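Pyroglutamyl-peptidase I (Fervidobacterium islandicum, PDB 6LTQ) probably removes the N-terminal pyroglutamyl residue from peptides, as a pyrrolidone carboxyl peptidase of a thermophilic, keratin-degrading bacterium. Local coordinates at residues V17-F22 against L79-A84. Residues are numbered along the deposited sequence; the frame is centred on the assembly and turned at random.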
# COMPACT_ATOMS: atom_id res chain seq x y z
N VAL D 17 24.37 9.22 -26.23
CA VAL D 17 23.27 8.88 -25.33
C VAL D 17 22.13 9.86 -25.55
O VAL D 17 22.33 11.08 -25.48
CB VAL D 17 23.75 8.92 -23.87
CG1 VAL D 17 22.58 8.73 -22.92
CG2 VAL D 17 24.82 7.86 -23.66
N LEU D 18 20.92 9.32 -25.78
CA LEU D 18 19.71 10.13 -25.88
C LEU D 18 18.98 10.03 -24.54
O LEU D 18 18.59 8.93 -24.14
CB LEU D 18 18.82 9.66 -27.02
CG LEU D 18 17.46 10.35 -27.08
CD1 LEU D 18 17.62 11.87 -27.20
CD2 LEU D 18 16.59 9.79 -28.21
N LEU D 19 18.87 11.15 -23.84
CA LEU D 19 18.15 11.26 -22.58
C LEU D 19 16.84 12.00 -22.82
O LEU D 19 16.85 13.16 -23.25
CB LEU D 19 18.99 12.00 -21.53
CG LEU D 19 18.38 12.15 -20.14
CD1 LEU D 19 18.37 10.77 -19.43
CD2 LEU D 19 19.17 13.18 -19.35
N THR D 20 15.72 11.33 -22.58
CA THR D 20 14.43 11.93 -22.84
C THR D 20 13.61 12.07 -21.57
O THR D 20 13.78 11.32 -20.60
CB THR D 20 13.63 11.13 -23.88
OG1 THR D 20 13.20 9.89 -23.30
CG2 THR D 20 14.49 10.82 -25.11
N GLY D 21 12.70 13.05 -21.58
CA GLY D 21 11.73 13.23 -20.54
C GLY D 21 10.38 13.52 -21.21
O GLY D 21 10.30 13.57 -22.43
N PHE D 22 9.37 13.70 -20.38
CA PHE D 22 8.03 13.99 -20.87
C PHE D 22 7.52 15.30 -20.28
O PHE D 22 7.89 15.71 -19.18
CB PHE D 22 7.06 12.88 -20.52
CG PHE D 22 7.24 11.65 -21.37
CD1 PHE D 22 6.72 11.60 -22.65
CD2 PHE D 22 7.94 10.55 -20.89
CE1 PHE D 22 6.88 10.48 -23.44
CE2 PHE D 22 8.10 9.42 -21.68
CZ PHE D 22 7.57 9.38 -22.95
N LEU D 79 18.10 6.53 -22.89
CA LEU D 79 17.77 6.49 -21.47
C LEU D 79 16.50 7.31 -21.36
O LEU D 79 16.54 8.54 -21.36
CB LEU D 79 18.91 7.05 -20.62
CG LEU D 79 18.77 7.02 -19.09
CD1 LEU D 79 18.39 5.62 -18.62
CD2 LEU D 79 20.07 7.48 -18.40
N HIS D 80 15.36 6.62 -21.31
CA HIS D 80 14.07 7.28 -21.26
C HIS D 80 13.66 7.48 -19.80
O HIS D 80 13.65 6.52 -19.02
CB HIS D 80 13.00 6.47 -21.98
CG HIS D 80 13.24 6.29 -23.44
ND1 HIS D 80 13.32 7.35 -24.32
CD2 HIS D 80 13.40 5.17 -24.18
CE1 HIS D 80 13.53 6.88 -25.54
NE2 HIS D 80 13.57 5.56 -25.48
N LEU D 81 13.30 8.71 -19.46
CA LEU D 81 12.80 9.04 -18.13
C LEU D 81 11.32 9.33 -18.18
O LEU D 81 10.82 9.93 -19.14
CB LEU D 81 13.52 10.25 -17.52
CG LEU D 81 15.05 10.23 -17.50
CD1 LEU D 81 15.57 11.51 -16.81
CD2 LEU D 81 15.61 8.96 -16.83
N GLY D 82 10.61 8.93 -17.13
CA GLY D 82 9.20 9.22 -17.05
C GLY D 82 8.75 9.30 -15.60
O GLY D 82 9.42 8.81 -14.69
N GLN D 83 7.59 9.93 -15.41
CA GLN D 83 6.98 10.08 -14.09
C GLN D 83 6.17 8.83 -13.75
O GLN D 83 5.37 8.36 -14.56
CB GLN D 83 6.10 11.33 -14.07
CG GLN D 83 5.29 11.51 -12.80
CD GLN D 83 4.26 12.60 -12.95
OE1 GLN D 83 4.60 13.80 -12.96
NE2 GLN D 83 3.01 12.21 -13.10
N ALA D 84 6.39 8.28 -12.56
CA ALA D 84 5.57 7.17 -12.05
C ALA D 84 5.01 7.61 -10.71
O ALA D 84 5.53 7.21 -9.67
CB ALA D 84 6.38 5.85 -11.93
O HOH W 1 11.07 9.95 -21.91
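Thr20 and His80, paired across two parallel strands, join side chains through a hydrogen bond of 2.7 Å between Thr20 OG1 and His80 ND1, with the hydroxyl at the imidazole edge, near the ring plane. With chi1 at 71°, OG1 sits between the backbone N and the carbonyl carbon of Thr20, close enough to the neighbouring strand to meet the ring. OG1 also binds a water that donates to Leu81 O, 2.8 Å from the water oxygen, so that ring and Leu81 carbonyl are joined through the hydroxyl and this water. On the other face of the sheet, Leu19 and Leu79 lie side by side, and Leu19 CD1 packs 3.8 Å from Leu79 CG. Backbone bonds fix this pairing: Leu79 N to Leu18 O (2.8 Å, 172°), Thr20 N to Leu79 O, and Leu81 N to Thr20 O. Farther out, Ser163 OG hydrogen-bonds His80 NE2; a leucine at His80 would probably leave both hydroxyls without this partner. This buried contact belongs to the central parallel region of the family's alpha/beta fold, strand 15-22 pairing on its other edge with strand 48-55 and strand 77-83 with strand 175-181, while helix 32-40 packs over Leu19 and Leu81.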